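Local coordinates for exopolysaccharide biosynthesis protein (Pantoea stewartii subsp. stewartii DC283, PDB 6TGF) that modifies the glycan of bacterial exopolysaccharide biofilms, probably as a hydrolase, and has a bacteriophage tailspike-like parallel beta-helix fold, at residues Phe320-Arg325 against Leu348-Pro353; Leu376-Cys381 against Ile396-Ser401; Ala254-Tyr259 against Cys283-Glu288. One frame throughout, in Å; residues are numbered along the deposited sequence.

Interaction 1: residues Phe320-Arg325 against Leu348-Pro353; sequences FEVSAR and LRNTCP. With EDO (1,2-ethanediol), chain C.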
loop_
_atom_site.group_PDB
_atom_site.type_symbol
_atom_site.label_atom_id
_atom_site.label_comp_id
_atom_site.label_asym_id
_atom_site.label_seq_id
_atom_site.Cartn_x
_atom_site.Cartn_y
_atom_site.Cartn_z
ATOM N N PHE B 320 -26.234 -12.156 -1.985
ATOM C CA PHE B 320 -26.625 -10.786 -1.554
ATOM C C PHE B 320 -26.933 -9.918 -2.782
ATOM O O PHE B 320 -26.019 -9.676 -3.592
ATOM C CB PHE B 320 -25.519 -10.171 -0.695
ATOM C CG PHE B 320 -25.098 -11.028 0.471
ATOM C CD1 PHE B 320 -26.006 -11.364 1.464
ATOM C CD2 PHE B 320 -23.800 -11.505 0.576
ATOM C CE1 PHE B 320 -25.624 -12.158 2.535
ATOM C CE2 PHE B 320 -23.420 -12.296 1.649
ATOM C CZ PHE B 320 -24.332 -12.622 2.626
ATOM N N GLU B 321 -28.190 -9.474 -2.910
ATOM C CA GLU B 321 -28.659 -8.509 -3.943
ATOM C C GLU B 321 -28.840 -7.137 -3.287
ATOM O O GLU B 321 -29.949 -6.859 -2.793
ATOM C CB GLU B 321 -29.974 -8.978 -4.570
ATOM C CG GLU B 321 -29.817 -10.169 -5.494
ATOM C CD GLU B 321 -29.310 -9.843 -6.887
ATOM O OE1 GLU B 321 -28.854 -8.703 -7.107
ATOM O OE2 GLU B 321 -29.378 -10.735 -7.756
ATOM N N VAL B 322 -27.787 -6.315 -3.285
ATOM C CA VAL B 322 -27.754 -4.996 -2.587
ATOM C C VAL B 322 -27.919 -3.877 -3.620
ATOM O O VAL B 322 -27.670 -4.121 -4.815
ATOM C CB VAL B 322 -26.463 -4.822 -1.762
ATOM C CG1 VAL B 322 -26.241 -5.993 -0.819
ATOM C CG2 VAL B 322 -25.236 -4.605 -2.637
ATOM N N SER B 323 -28.338 -2.699 -3.153
ATOM C CA SER B 323 -28.445 -1.439 -3.935
ATOM C C SER B 323 -28.087 -0.261 -3.021
ATOM O O SER B 323 -29.015 0.394 -2.503
ATOM C CB SER B 323 -29.817 -1.291 -4.541
ATOM O OG SER B 323 -29.931 -0.060 -5.241
ATOM N N ALA B 324 -26.785 -0.022 -2.828
ATOM C CA ALA B 324 -26.222 1.013 -1.928
ATOM C C ALA B 324 -25.106 1.786 -2.641
ATOM O O ALA B 324 -24.439 1.196 -3.514
ATOM C CB ALA B 324 -25.719 0.364 -0.663
ATOM N N ARG B 325 -24.915 3.059 -2.273
ATOM C CA ARG B 325 -23.842 3.941 -2.810
ATOM C C ARG B 325 -22.487 3.474 -2.262
ATOM O O ARG B 325 -21.522 3.424 -3.046
ATOM C CB ARG B 325 -24.105 5.407 -2.455
ATOM C CG ARG B 325 -23.090 6.379 -3.043
ATOM C CD ARG B 325 -23.527 7.829 -2.952
ATOM N NE ARG B 325 -22.521 8.777 -3.422
ATOM C CZ ARG B 325 -22.241 9.039 -4.698
ATOM N NH1 ARG B 325 -22.871 8.410 -5.677
ATOM N NH2 ARG B 325 -21.310 9.932 -4.993
ATOM N N LEU B 348 -22.093 -11.346 -4.068
ATOM C CA LEU B 348 -22.793 -10.035 -3.990
ATOM C C LEU B 348 -22.893 -9.395 -5.378
ATOM O O LEU B 348 -21.908 -9.457 -6.140
ATOM C CB LEU B 348 -22.048 -9.114 -3.018
ATOM C CG LEU B 348 -22.696 -7.746 -2.794
ATOM C CD1 LEU B 348 -22.686 -7.362 -1.321
ATOM C CD2 LEU B 348 -22.029 -6.668 -3.637
ATOM N N ARG B 349 -24.055 -8.802 -5.674
ATOM C CA ARG B 349 -24.261 -7.844 -6.791
ATOM C C ARG B 349 -24.827 -6.540 -6.221
ATOM O O ARG B 349 -25.813 -6.611 -5.461
ATOM C CB ARG B 349 -25.218 -8.400 -7.850
ATOM C CG ARG B 349 -25.671 -7.354 -8.858
ATOM C CD ARG B 349 -26.275 -7.937 -10.119
ATOM N NE ARG B 349 -27.483 -8.707 -9.856
ATOM C CZ ARG B 349 -28.151 -9.404 -10.772
ATOM N NH1 ARG B 349 -27.724 -9.442 -12.025
ATOM N NH2 ARG B 349 -29.236 -10.074 -10.428
ATOM N N ASN B 350 -24.227 -5.405 -6.587
ATOM C CA ASN B 350 -24.728 -4.042 -6.270
ATOM C C ASN B 350 -25.330 -3.454 -7.552
ATOM O O ASN B 350 -24.599 -3.375 -8.557
ATOM C CB ASN B 350 -23.619 -3.161 -5.688
ATOM C CG ASN B 350 -24.132 -1.885 -5.051
ATOM O OD1 ASN B 350 -25.336 -1.696 -4.893
ATOM N ND2 ASN B 350 -23.220 -1.003 -4.677
ATOM N N THR B 351 -26.614 -3.078 -7.518
ATOM C CA THR B 351 -27.389 -2.584 -8.690
ATOM C C THR B 351 -27.757 -1.103 -8.523
ATOM O O THR B 351 -28.494 -0.588 -9.388
ATOM C CB THR B 351 -28.644 -3.437 -8.921
ATOM O OG1 THR B 351 -29.321 -3.603 -7.676
ATOM C CG2 THR B 351 -28.326 -4.792 -9.509
ATOM N N CYS B 352 -27.261 -0.439 -7.472
ATOM C CA CYS B 352 -27.469 1.013 -7.225
ATOM C C CYS B 352 -26.874 1.813 -8.380
ATOM O O CYS B 352 -25.665 1.775 -8.596
ATOM C CB CYS B 352 -26.830 1.460 -5.916
ATOM S SG CYS B 352 -27.016 3.233 -5.593
ATOM N N PRO B 353 -27.696 2.551 -9.162
ATOM C CA PRO B 353 -27.188 3.366 -10.264
ATOM C C PRO B 353 -26.776 4.773 -9.807
ATOM O O PRO B 353 -27.172 5.179 -8.727
ATOM C CB PRO B 353 -28.408 3.427 -11.192
ATOM C CG PRO B 353 -29.579 3.488 -10.229
ATOM C CD PRO B 353 -29.160 2.650 -9.036
HETATM C C1 EDO C . -20.329 12.320 -1.566
HETATM O O1 EDO C . -20.039 11.134 -2.279
HETATM C C2 EDO C . -20.597 12.080 -0.123
HETATM O O2 EDO C . -20.265 13.166 0.725
#

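Interaction 2: residues Leu376-Cys381 against Ile396-Ser401; sequences LDTLDC and IQAGWS. With EDO (1,2-ethanediol), chain L.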
loop_
_atom_site.group_PDB
_atom_site.type_symbol
_atom_site.label_atom_id
_atom_site.label_comp_id
_atom_site.label_asym_id
_atom_site.label_seq_id
_atom_site.Cartn_x
_atom_site.Cartn_y
_atom_site.Cartn_z
ATOM N N LEU B 376 -21.622 -1.835 -10.551
ATOM C CA LEU B 376 -22.245 -0.982 -11.601
ATOM C C LEU B 376 -21.869 0.487 -11.370
ATOM O O LEU B 376 -21.952 0.942 -10.216
ATOM C CB LEU B 376 -23.763 -1.181 -11.556
ATOM C CG LEU B 376 -24.555 -0.509 -12.677
ATOM C CD1 LEU B 376 -24.175 -1.074 -14.038
ATOM C CD2 LEU B 376 -26.049 -0.658 -12.438
ATOM N N ASP B 377 -21.474 1.191 -12.436
ATOM C CA ASP B 377 -21.142 2.642 -12.426
ATOM C C ASP B 377 -20.197 2.936 -11.255
ATOM O O ASP B 377 -20.487 3.858 -10.465
ATOM C CB ASP B 377 -22.414 3.490 -12.348
ATOM C CG ASP B 377 -23.360 3.297 -13.520
ATOM O OD1 ASP B 377 -22.880 2.950 -14.616
ATOM O OD2 ASP B 377 -24.573 3.500 -13.322
ATOM N N THR B 378 -19.109 2.171 -11.152
ATOM C CA THR B 378 -18.105 2.264 -10.059
ATOM C C THR B 378 -17.411 3.629 -10.118
ATOM O O THR B 378 -16.942 4.007 -11.209
ATOM C CB THR B 378 -17.095 1.113 -10.146
ATOM O OG1 THR B 378 -17.818 -0.111 -10.017
ATOM C CG2 THR B 378 -16.023 1.190 -9.084
ATOM N N LEU B 379 -17.359 4.333 -8.983
ATOM C CA LEU B 379 -16.628 5.617 -8.813
ATOM C C LEU B 379 -15.285 5.364 -8.122
ATOM O O LEU B 379 -14.352 6.155 -8.353
ATOM C CB LEU B 379 -17.490 6.585 -7.998
ATOM C CG LEU B 379 -18.711 7.149 -8.720
ATOM C CD1 LEU B 379 -19.546 7.999 -7.777
ATOM C CD2 LEU B 379 -18.303 7.959 -9.941
ATOM N N ASP B 380 -15.203 4.318 -7.293
ATOM C CA ASP B 380 -13.985 3.923 -6.536
ATOM C C ASP B 380 -14.171 2.488 -6.031
ATOM O O ASP B 380 -15.176 2.234 -5.337
ATOM C CB ASP B 380 -13.716 4.900 -5.388
ATOM C CG ASP B 380 -12.399 4.670 -4.666
ATOM O OD1 ASP B 380 -11.344 4.949 -5.271
ATOM O OD2 ASP B 380 -12.439 4.211 -3.505
ATOM N N CYS B 381 -13.248 1.586 -6.382
ATOM C CA CYS B 381 -13.282 0.147 -6.008
ATOM C C CYS B 381 -11.897 -0.295 -5.526
ATOM O O CYS B 381 -10.965 -0.316 -6.354
ATOM C CB CYS B 381 -13.730 -0.712 -7.184
ATOM S SG CYS B 381 -13.815 -2.483 -6.818
ATOM N N ILE B 396 -14.113 -10.915 -10.422
ATOM C CA ILE B 396 -14.278 -9.438 -10.272
ATOM C C ILE B 396 -14.892 -8.890 -11.566
ATOM O O ILE B 396 -14.170 -8.812 -12.580
ATOM C CB ILE B 396 -12.940 -8.748 -9.930
ATOM C CG1 ILE B 396 -12.151 -9.503 -8.855
ATOM C CG2 ILE B 396 -13.171 -7.294 -9.543
ATOM C CD1 ILE B 396 -12.883 -9.675 -7.542
ATOM N N GLN B 397 -16.181 -8.536 -11.524
ATOM C CA GLN B 397 -16.948 -8.000 -12.680
ATOM C C GLN B 397 -17.463 -6.602 -12.326
ATOM O O GLN B 397 -17.960 -6.423 -11.198
ATOM C CB GLN B 397 -18.096 -8.946 -13.041
ATOM C CG GLN B 397 -18.793 -8.602 -14.352
ATOM C CD GLN B 397 -19.914 -7.604 -14.186
ATOM O OE1 GLN B 397 -20.731 -7.703 -13.273
ATOM N NE2 GLN B 397 -19.965 -6.630 -15.081
ATOM N N ALA B 398 -17.337 -5.654 -13.258
ATOM C CA ALA B 398 -17.864 -4.273 -13.145
ATOM C C ALA B 398 -18.346 -3.799 -14.521
ATOM O O ALA B 398 -17.565 -3.904 -15.490
ATOM C CB ALA B 398 -16.808 -3.356 -12.577
ATOM N N GLY B 399 -19.588 -3.312 -14.591
ATOM C CA GLY B 399 -20.216 -2.775 -15.814
ATOM C C GLY B 399 -20.754 -1.372 -15.591
ATOM O O GLY B 399 -20.435 -0.775 -14.543
ATOM N N TRP B 400 -21.546 -0.866 -16.541
ATOM C CA TRP B 400 -22.105 0.514 -16.539
ATOM C C TRP B 400 -23.545 0.491 -17.064
ATOM O O TRP B 400 -23.924 -0.511 -17.699
ATOM C CB TRP B 400 -21.214 1.448 -17.365
ATOM C CG TRP B 400 -20.965 0.955 -18.757
ATOM C CD1 TRP B 400 -21.742 1.169 -19.857
ATOM C CD2 TRP B 400 -19.863 0.141 -19.196
ATOM N NE1 TRP B 400 -21.197 0.553 -20.951
ATOM C CE2 TRP B 400 -20.045 -0.087 -20.576
ATOM C CE3 TRP B 400 -18.745 -0.413 -18.561
ATOM C CZ2 TRP B 400 -19.147 -0.843 -21.329
ATOM C CZ3 TRP B 400 -17.859 -1.160 -19.306
ATOM C CH2 TRP B 400 -18.060 -1.372 -20.670
ATOM N N SER B 401 -24.304 1.563 -16.814
ATOM C CA SER B 401 -25.762 1.665 -17.095
ATOM C C SER B 401 -26.026 2.381 -18.427
ATOM O O SER B 401 -26.914 1.916 -19.166
ATOM C CB SER B 401 -26.483 2.347 -15.961
ATOM O OG SER B 401 -25.708 3.412 -15.437
HETATM C C1 EDO L . -14.295 10.089 -6.662
HETATM O O1 EDO L . -13.268 9.277 -6.131
HETATM C C2 EDO L . -14.242 10.199 -8.139
HETATM O O2 EDO L . -14.126 8.950 -8.793
HETATM O O HOH W 1 -18.602 -0.241 -12.672
#

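Interaction 3: residues Ala254-Tyr259 against Cys283-Glu288; sequences AIKAMY and CDFGEE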
loop_
_atom_site.group_PDB
_atom_site.type_symbol
_atom_site.label_atom_id
_atom_site.label_comp_id
_atom_site.label_asym_id
_atom_site.label_seq_id
_atom_site.Cartn_x
_atom_site.Cartn_y
_atom_site.Cartn_z
ATOM N N ALA B 254 -31.981 -13.996 9.896
ATOM C CA ALA B 254 -31.109 -13.268 10.849
ATOM C C ALA B 254 -30.408 -12.115 10.122
ATOM O O ALA B 254 -30.419 -10.987 10.651
ATOM C CB ALA B 254 -30.109 -14.216 11.468
ATOM N N ILE B 255 -29.831 -12.399 8.950
ATOM C CA ILE B 255 -29.100 -11.415 8.095
ATOM C C ILE B 255 -30.066 -10.293 7.690
ATOM O O ILE B 255 -29.663 -9.117 7.774
ATOM C CB ILE B 255 -28.461 -12.112 6.876
ATOM C CG1 ILE B 255 -27.302 -13.018 7.301
ATOM C CG2 ILE B 255 -28.019 -11.092 5.834
ATOM C CD1 ILE B 255 -26.859 -13.998 6.240
ATOM N N LYS B 256 -31.285 -10.649 7.270
ATOM C CA LYS B 256 -32.356 -9.690 6.884
ATOM C C LYS B 256 -32.778 -8.862 8.106
ATOM O O LYS B 256 -32.971 -7.641 7.949
ATOM C CB LYS B 256 -33.553 -10.431 6.283
ATOM C CG LYS B 256 -33.307 -11.044 4.911
ATOM C CD LYS B 256 -34.578 -11.420 4.184
ATOM C CE LYS B 256 -34.349 -12.335 2.999
ATOM N NZ LYS B 256 -34.828 -13.712 3.263
ATOM N N ALA B 257 -32.916 -9.503 9.272
ATOM C CA ALA B 257 -33.334 -8.874 10.548
ATOM C C ALA B 257 -32.278 -7.857 10.999
ATOM O O ALA B 257 -32.654 -6.698 11.281
ATOM C CB ALA B 257 -33.562 -9.931 11.600
ATOM N N MET B 258 -31.009 -8.279 11.065
ATOM C CA MET B 258 -29.870 -7.436 11.519
ATOM C C MET B 258 -29.680 -6.273 10.541
ATOM O O MET B 258 -29.358 -5.162 11.008
ATOM C CB MET B 258 -28.567 -8.237 11.616
ATOM C CG MET B 258 -27.442 -7.458 12.274
ATOM S SD MET B 258 -25.978 -8.461 12.613
ATOM C CE MET B 258 -25.075 -7.359 13.699
ATOM N N TYR B 259 -29.871 -6.519 9.241
ATOM C CA TYR B 259 -29.764 -5.484 8.182
ATOM C C TYR B 259 -30.824 -4.404 8.416
ATOM O O TYR B 259 -30.459 -3.222 8.544
ATOM C CB TYR B 259 -29.933 -6.065 6.776
ATOM C CG TYR B 259 -29.752 -5.027 5.697
ATOM C CD1 TYR B 259 -28.552 -4.348 5.583
ATOM C CD2 TYR B 259 -30.775 -4.687 4.825
ATOM C CE1 TYR B 259 -28.359 -3.375 4.618
ATOM C CE2 TYR B 259 -30.597 -3.718 3.848
ATOM C CZ TYR B 259 -29.383 -3.061 3.745
ATOM O OH TYR B 259 -29.167 -2.105 2.796
ATOM N N CYS B 283 -30.466 -13.449 -0.352
ATOM C CA CYS B 283 -30.987 -12.256 0.368
ATOM C C CYS B 283 -31.134 -11.094 -0.621
ATOM O O CYS B 283 -30.101 -10.650 -1.162
ATOM C CB CYS B 283 -30.066 -11.856 1.515
ATOM S SG CYS B 283 -30.073 -13.035 2.891
ATOM N N ASP B 284 -32.368 -10.629 -0.841
ATOM C CA ASP B 284 -32.700 -9.525 -1.781
ATOM C C ASP B 284 -32.993 -8.251 -0.978
ATOM O O ASP B 284 -34.089 -8.157 -0.396
ATOM C CB ASP B 284 -33.865 -9.913 -2.697
ATOM C CG ASP B 284 -33.989 -9.056 -3.947
ATOM O OD1 ASP B 284 -33.782 -7.828 -3.846
ATOM O OD2 ASP B 284 -34.289 -9.625 -5.017
ATOM N N PHE B 285 -32.036 -7.317 -0.951
ATOM C CA PHE B 285 -32.186 -5.934 -0.425
ATOM C C PHE B 285 -32.269 -4.961 -1.609
ATOM O O PHE B 285 -31.723 -3.840 -1.520
ATOM C CB PHE B 285 -31.014 -5.574 0.495
ATOM C CG PHE B 285 -30.583 -6.660 1.446
ATOM C CD1 PHE B 285 -31.335 -6.963 2.570
ATOM C CD2 PHE B 285 -29.414 -7.373 1.226
ATOM C CE1 PHE B 285 -30.931 -7.957 3.449
ATOM C CE2 PHE B 285 -29.010 -8.369 2.105
ATOM C CZ PHE B 285 -29.769 -8.656 3.215
ATOM N N GLY B 286 -32.948 -5.379 -2.683
ATOM C CA GLY B 286 -32.874 -4.747 -4.014
ATOM C C GLY B 286 -33.907 -3.650 -4.209
ATOM O O GLY B 286 -34.727 -3.429 -3.292
ATOM N N GLU B 287 -33.852 -2.995 -5.374
ATOM C CA GLU B 287 -34.782 -1.933 -5.850
ATOM C C GLU B 287 -34.582 -0.653 -5.028
ATOM O O GLU B 287 -34.080 0.330 -5.609
ATOM C CB GLU B 287 -36.236 -2.415 -5.829
ATOM C CG GLU B 287 -36.520 -3.512 -6.845
ATOM C CD GLU B 287 -36.221 -4.931 -6.388
ATOM O OE1 GLU B 287 -36.428 -5.227 -5.194
ATOM O OE2 GLU B 287 -35.788 -5.740 -7.232
ATOM N N GLU B 288 -34.957 -0.657 -3.743
ATOM C CA GLU B 288 -34.809 0.520 -2.841
ATOM C C GLU B 288 -33.331 0.924 -2.774
ATOM O O GLU B 288 -32.505 0.086 -2.367
ATOM C CB GLU B 288 -35.362 0.244 -1.439
ATOM C CG GLU B 288 -36.768 0.784 -1.224
ATOM C CD GLU B 288 -36.977 1.591 0.047
ATOM O OE1 GLU B 288 -35.976 1.925 0.717
ATOM O OE2 GLU B 288 -38.145 1.892 0.362
HETATM O O HOH W 2 -29.415 -2.805 -0.600
#

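Interaction 1: residues Phe320-Arg325 against Leu348-Pro353
Asn350 swings its amide away from its own backbone nitrogen (chi1 -167°), a torsion that sends the side chain along the neighbouring strand to Ala324, where it bonds to both the N and the O of that one residue. ND2 gives a hydrogen bond to Ala324 O at 2.8 Å, with the oxygen lying in the amide plane, while OD1 accepts from Ala324 N at 3.0 Å, the donor tilted from the carbonyl plane. Two bonds thereby fix the rotation of this buried amide and carry the pairing on beyond the last backbone bridge, Val322 with Asn350. Earlier in the strands, Phe320 O accepts from Arg349 N, and Val322 N donates to Arg349 O at 3.0 Å. Beside them Arg349, bent at chi3 (62°), presents its guanidinium side-on to the carboxylate of Glu321: NE reaches OE1 at 3.1 Å in a nearly straight bond, and NH2 meets OE2 at 2.8 Å, the two bonds together making one salt bridge. The two planes differ by 35°. On the other face Val322 CG1 packs on Leu348 CD1 at 3.8 Å, and both side chains touch Phe293. Parallel in-register strands of successive turns, here with a buried asparagine bonded to the backbone of the preceding turn, are characteristic of a right-handed parallel beta-helix.

Interaction 2: residues Leu376-Cys381 against Ile396-Ser401
Leu376 reaches across to the backbone of Trp400 and Ser401. Its CB rests near Asn350 O of the preceding turn, at 3.8 Å. A chi1 of -173° sets CG beside the carbonyl carbon, and the two methyls part: CD2 leans back to Thr351 O, whereas CD1 goes forward and lies against Trp400 C at 3.5 Å, near Ser401 N. In the backbone, Asp377 N donates to Gly399 O at 3.1 Å, and the same oxygen takes a hydrogen bond from a water that in turn accepts from Thr378 N at 2.9 Å. The water thus spans the gap where the chains diverge after Asp377. The carboxylate of Asp377 points along the departing loop: OD1 accepts from Ser401 N at 3.0 Å, met on the syn side but out of the carboxylate plane, and the Ser401 hydroxyl sits at the other oxygen, OD2. At Leu379 the chain turns a corner, and its carbonyl oxygen receives a bond from an ethanediol hydroxyl. Parallel pairing that gives way to a turn, with the chain bending at Leu379 into the strand of another face, is how coils of a parallel beta-helix pass a corner.

Interaction 3: residues Ala254-Tyr259 against Cys283-Glu288
Phe285 is met by Ile255, Lys256 and Tyr259 where helix 252-265 packs on the first strand of one face of the parallel beta-helix, at the N-terminal end of the coil. Phe285 leans toward the helix with its CG beside the backbone nitrogen (chi1 -42°), and its ring is held from several directions. Ile255 sends CG2 to the ring edge, in plane with it, at 4.0 Å from CZ; the same methyl lies 4.1 Å from Cys283 SG, touching both Cys283 and Phe285. Lys256 approaches with its aliphatic part: CG sits 4.2 Å from Phe285 CE1, the nearly extended chain brings CE to 4.3 Å from Cys283 CA, and NZ turns off beyond it, at chi4. Tyr259 holds CG opposite the backbone nitrogen (chi1 -177°), which carries its ring up to Phe285. The ring planes stand at 50° with centroids 4.4 Å apart, an oblique aromatic pair. Phe293 touches both rings and completes an aromatic cluster, and Val322 of the next coil packs on Phe285 and Phe293. Beyond the cluster a water donates a hydrogen bond to Phe285 O at 2.7 Å and makes a weak, longer contact with Tyr259 OH.

In the fold
All three contacts reach the same parallel sheet, interaction 3 with helix 252-265 packed on its first strand, and they follow in the chain order interaction 3, interaction 1, interaction 2. Interaction 1 has its centre about 11 Å from the centres of both others, which lie about 21 Å apart and do not touch. Strands 283-284 and 318-324 join interactions 3 and 1 directly: Glu321 N and Cys283 O, and Phe285 N and Glu321 O, are each 2.8 Å apart, probable hydrogen bonds. Towards interaction 2 the link is packing between neighbouring strands 346-350 and 373-378, and between corners of different turns Arg325 NH2 lies 3.8 Å from Leu379 CD1. Two separate ethanediol molecules, one at each corner residue, probably come from the crystallisation liquor.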